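Local coordinates for protein branched-chain-amino-acid aminotransferase (Pseudomonas aeruginosa, PDB 6NST) that probably catalyses the pyridoxal-phosphate-dependent transfer of amino groups between leucine, isoleucine or valine and 2-oxoglutarate in branched-chain amino acid biosynthesis, at residues 199-204 against 224-229; 259-264 against 279-284. The protein carries 1 engineered substitution. All coordinates share one frame; numbering follows the deposited sequence.

Overall arrangement
Contacts 1 and 2 lie side by side, their centres 9 Å apart, where two helices cover part of the mixed sheet of the chain. They follow one another in sequence: contact 1 joins strand 199-204 to helix 220-231, and contact 2 then joins 259-264, leading into strand 262-267, to helix 279-292. Between the two strands in the sheet runs strand 251-256, antiparallel to both. On one face of the sheet, I203 packs on V280, I225 on V261 and A229 on L284, joining the two helix-on-sheet packings; on the other face I200 meets I264. Both contacts lie away from the lysine expected to carry the cofactor.

Contact 1 (199-204 against 224-229); sequences NIFIIK and TILTLA
Strand 199-204 and helical residues 224-229 face each other at some distance, the closest pair of alpha carbons, those of F201 and I225, being 9.7 Å apart. A gap of this size calls for a long side chain, and F201 fills it. Its CB leaves the strand toward the helix, and with CG anti to the carbonyl carbon (chi1 -70°) the ring reaches across so that its far end, CE2 and CZ, does the touching. CG2 of I225 comes in obliquely, 3.5 Å from CE2 and 3.6 Å from CZ of F201. The other branch of I225 leads away from the strand. L226 starts from the next position of the helix and points past the strand at first, but its CD2 bends back to the ring edge, near the ring plane, 3.7 Å from CE2 of F201. The ring is thus met by one methyl in its plane and by another from an oblique direction. Phenylalanine suits the place because it is long, flat and wholly apolar; isoleucine and leucine suit theirs because successive helix positions bring two methyls to the same ring end, the beta-branch methyl of I225 directly and that of L226 through its longer chain. The interaction is purely van der Waals, with 106 Å² buried in all. Beyond the two segments, the F201 ring meets that of F253 on strand 251-256, the planes nearly parallel, and Y288 of helix 279-292 touches I225. Such packing, an aromatic residue of a central strand set against aliphatic residues of a covering helix, is characteristic of the helix-on-sheet layers of alpha/beta folds, here within the class-IV aminotransferase region.

Contact 2 (259-264 against 279-284); sequences AEVTPI and PVTEKL
T281 faces P263 and V261 where the chain, having turned a corner at V261, enters strand 262-267 beside the first turns of helix 279-292. The backbones come closest at P263 and T281, whose alpha carbons are 6.8 Å apart. From the helix, CB of T281 points toward the strand and divides the side chain into two arms. OG1 lies beside the backbone N (chi1 -54°), which puts CG2 anti to that N and carries the methyl to the proline ring, 4.0 Å from CG and 4.1 Å from CB of P263. The same CG2 lies 4.2 Å from CG1 of V261, so one methyl touches both V261 and P263. The other arm, OG1, finds its hydrogen-bonding partner outside the two segments. Threonine suits this spot by joining a methyl for the apolar side to a hydroxyl. P263 offers a compact ring, and V261, at the corner, turns a short branched side chain toward the helix, CG1 meeting T281; its CG2 also comes within 4.4 Å of the carbonyl O of L284. Polar links run alongside: Q285 NE2 of the same helix bonds to V261 O, and the E251 carboxylate accepts from the backbone N of V280 and T281 at the start of the helix. Chemically, the side chains of the two segments pack through methyls and a ring at ordinary van der Waals distances, while backbone polar atoms of V261 and T281 are satisfied by Q285 and E251.

Contact 1 (199-204 against 224-229)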
# COMPACT_ATOMS: atom_id res chain seq x y z
N ASN A 199 11.35 -17.35 13.17
CA ASN A 199 11.95 -16.03 13.08
C ASN A 199 13.33 -16.13 12.45
O ASN A 199 14.03 -17.14 12.60
CB ASN A 199 12.05 -15.38 14.47
CG ASN A 199 10.71 -14.94 15.00
OD1 ASN A 199 10.04 -15.67 15.73
ND2 ASN A 199 10.30 -13.73 14.64
N ILE A 200 13.72 -15.09 11.72
CA ILE A 200 14.95 -15.10 10.94
C ILE A 200 15.94 -14.10 11.52
O ILE A 200 15.55 -13.04 12.02
CB ILE A 200 14.67 -14.81 9.45
CG1 ILE A 200 15.92 -15.06 8.60
CG2 ILE A 200 14.14 -13.39 9.25
CD1 ILE A 200 15.65 -15.13 7.11
N PHE A 201 17.22 -14.47 11.49
CA PHE A 201 18.31 -13.62 11.94
C PHE A 201 19.39 -13.59 10.86
O PHE A 201 19.56 -14.56 10.12
CB PHE A 201 18.93 -14.12 13.25
CG PHE A 201 18.04 -13.97 14.46
CD1 PHE A 201 16.96 -14.81 14.66
CD2 PHE A 201 18.31 -12.99 15.41
CE1 PHE A 201 16.15 -14.67 15.78
CE2 PHE A 201 17.51 -12.85 16.52
CZ PHE A 201 16.43 -13.69 16.71
N ILE A 202 20.10 -12.47 10.78
CA ILE A 202 21.27 -12.37 9.92
C ILE A 202 22.40 -11.73 10.71
O ILE A 202 22.17 -10.97 11.65
CB ILE A 202 20.99 -11.57 8.62
CG1 ILE A 202 20.68 -10.10 8.93
CG2 ILE A 202 19.84 -12.19 7.83
CD1 ILE A 202 20.47 -9.26 7.69
N ILE A 203 23.63 -12.06 10.33
CA ILE A 203 24.83 -11.53 10.95
C ILE A 203 25.66 -10.85 9.87
O ILE A 203 25.87 -11.41 8.79
CB ILE A 203 25.65 -12.63 11.66
CG1 ILE A 203 24.99 -13.04 12.98
CG2 ILE A 203 27.07 -12.15 11.93
CD1 ILE A 203 23.89 -14.07 12.83
N LYS A 204 26.12 -9.63 10.17
CA LYS A 204 26.98 -8.88 9.25
C LYS A 204 28.05 -8.19 10.08
O LYS A 204 27.74 -7.32 10.89
CB LYS A 204 26.17 -7.87 8.44
CG LYS A 204 26.96 -7.15 7.35
CD LYS A 204 27.61 -8.14 6.40
CE LYS A 204 28.32 -7.42 5.25
NZ LYS A 204 27.36 -6.68 4.38
N THR A 224 14.46 -15.84 23.37
CA THR A 224 15.56 -16.49 24.08
C THR A 224 16.89 -16.15 23.42
O THR A 224 17.90 -15.99 24.12
CB THR A 224 15.35 -18.00 24.11
OG1 THR A 224 15.39 -18.52 22.78
CG2 THR A 224 14.02 -18.34 24.75
N ILE A 225 16.92 -16.06 22.09
CA ILE A 225 18.17 -15.74 21.40
C ILE A 225 18.61 -14.32 21.73
O ILE A 225 19.80 -14.05 21.91
CB ILE A 225 18.02 -15.98 19.89
CG1 ILE A 225 18.55 -17.37 19.51
CG2 ILE A 225 18.78 -14.92 19.09
CD1 ILE A 225 17.82 -18.52 20.15
N LEU A 226 17.66 -13.38 21.82
CA LEU A 226 18.00 -12.03 22.24
C LEU A 226 18.63 -12.03 23.62
O LEU A 226 19.57 -11.27 23.89
CB LEU A 226 16.76 -11.12 22.23
CG LEU A 226 15.84 -11.04 21.00
CD1 LEU A 226 14.95 -9.81 21.08
CD2 LEU A 226 16.61 -11.07 19.69
N THR A 227 18.12 -12.87 24.52
CA THR A 227 18.71 -13.01 25.85
C THR A 227 20.09 -13.65 25.76
O THR A 227 21.05 -13.17 26.37
CB THR A 227 17.79 -13.85 26.74
OG1 THR A 227 16.52 -13.21 26.85
CG2 THR A 227 18.40 -14.01 28.13
N LEU A 228 20.21 -14.75 25.00
CA LEU A 228 21.49 -15.44 24.90
C LEU A 228 22.53 -14.60 24.17
O LEU A 228 23.71 -14.60 24.54
CB LEU A 228 21.30 -16.78 24.19
CG LEU A 228 20.51 -17.86 24.93
CD1 LEU A 228 20.37 -19.11 24.07
CD2 LEU A 228 21.17 -18.21 26.26
N ALA A 229 22.11 -13.87 23.12
CA ALA A 229 23.06 -13.01 22.41
C ALA A 229 23.61 -11.93 23.33
O ALA A 229 24.80 -11.61 23.28
CB ALA A 229 22.39 -12.39 21.19

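Contact 2 (259-264 against 279-284)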
# COMPACT_ATOMS: atom_id res chain seq x y z
N ALA A 259 12.16 -25.67 15.17
CA ALA A 259 13.39 -25.50 14.40
C ALA A 259 14.61 -25.19 15.26
O ALA A 259 15.73 -25.27 14.76
CB ALA A 259 13.21 -24.39 13.36
N GLU A 260 14.41 -24.85 16.54
CA GLU A 260 15.50 -24.48 17.44
C GLU A 260 16.34 -23.37 16.81
O GLU A 260 15.89 -22.23 16.71
CB GLU A 260 16.35 -25.70 17.78
CG GLU A 260 15.50 -26.92 18.13
CD GLU A 260 16.31 -28.07 18.68
OE1 GLU A 260 16.79 -27.97 19.82
OE2 GLU A 260 16.46 -29.09 17.96
N VAL A 261 17.57 -23.69 16.40
CA VAL A 261 18.42 -22.76 15.66
C VAL A 261 18.86 -23.50 14.40
O VAL A 261 19.71 -24.40 14.46
CB VAL A 261 19.63 -22.29 16.47
CG1 VAL A 261 20.48 -21.34 15.64
CG2 VAL A 261 19.18 -21.62 17.76
N THR A 262 18.28 -23.14 13.26
CA THR A 262 18.59 -23.79 11.99
C THR A 262 19.39 -22.85 11.10
O THR A 262 18.86 -21.80 10.69
CB THR A 262 17.31 -24.24 11.29
OG1 THR A 262 16.64 -25.21 12.10
CG2 THR A 262 17.63 -24.85 9.93
N PRO A 263 20.64 -23.15 10.78
CA PRO A 263 21.42 -22.26 9.92
C PRO A 263 20.86 -22.20 8.51
O PRO A 263 20.20 -23.12 8.03
CB PRO A 263 22.82 -22.88 9.93
CG PRO A 263 22.85 -23.77 11.15
CD PRO A 263 21.45 -24.27 11.30
N ILE A 264 21.14 -21.08 7.84
CA ILE A 264 20.70 -20.84 6.47
C ILE A 264 21.94 -20.63 5.62
O ILE A 264 22.69 -19.67 5.83
CB ILE A 264 19.78 -19.61 6.37
CG1 ILE A 264 18.52 -19.81 7.22
CG2 ILE A 264 19.42 -19.34 4.92
CD1 ILE A 264 17.71 -18.54 7.40
N PRO A 279 30.30 -18.76 12.49
CA PRO A 279 30.76 -18.84 13.88
C PRO A 279 29.72 -18.36 14.88
O PRO A 279 29.51 -19.00 15.91
CB PRO A 279 32.01 -17.94 13.89
CG PRO A 279 32.38 -17.76 12.45
CD PRO A 279 31.11 -17.83 11.68
N VAL A 280 29.08 -17.22 14.59
CA VAL A 280 28.09 -16.67 15.51
C VAL A 280 26.88 -17.59 15.61
O VAL A 280 26.37 -17.84 16.71
CB VAL A 280 27.69 -15.25 15.08
CG1 VAL A 280 26.57 -14.71 15.96
CG2 VAL A 280 28.90 -14.32 15.13
N THR A 281 26.42 -18.14 14.48
CA THR A 281 25.32 -19.10 14.52
C THR A 281 25.68 -20.31 15.37
O THR A 281 24.85 -20.80 16.14
CB THR A 281 24.96 -19.54 13.10
OG1 THR A 281 24.68 -18.40 12.28
CG2 THR A 281 23.73 -20.44 13.13
N GLU A 282 26.92 -20.80 15.24
CA GLU A 282 27.32 -21.99 15.98
C GLU A 282 27.31 -21.75 17.49
O GLU A 282 26.87 -22.61 18.26
CB GLU A 282 28.69 -22.47 15.52
CG GLU A 282 29.20 -23.71 16.24
CD GLU A 282 30.54 -24.20 15.72
OE1 GLU A 282 31.07 -23.59 14.76
OE2 GLU A 282 31.06 -25.19 16.26
N LYS A 283 27.79 -20.58 17.92
CA LYS A 283 27.81 -20.28 19.35
C LYS A 283 26.40 -20.10 19.90
O LYS A 283 26.10 -20.56 21.01
CB LYS A 283 28.66 -19.03 19.61
CG LYS A 283 30.15 -19.28 19.49
CD LYS A 283 30.97 -18.03 19.78
CE LYS A 283 30.87 -17.02 18.65
NZ LYS A 283 31.74 -15.83 18.89
N LEU A 284 25.51 -19.45 19.14
CA LEU A 284 24.14 -19.28 19.61
C LEU A 284 23.37 -20.59 19.55
O LEU A 284 22.55 -20.87 20.44
CB LEU A 284 23.44 -18.20 18.78
CG LEU A 284 24.03 -16.79 18.90
CD1 LEU A 284 23.24 -15.80 18.04
CD2 LEU A 284 24.06 -16.34 20.35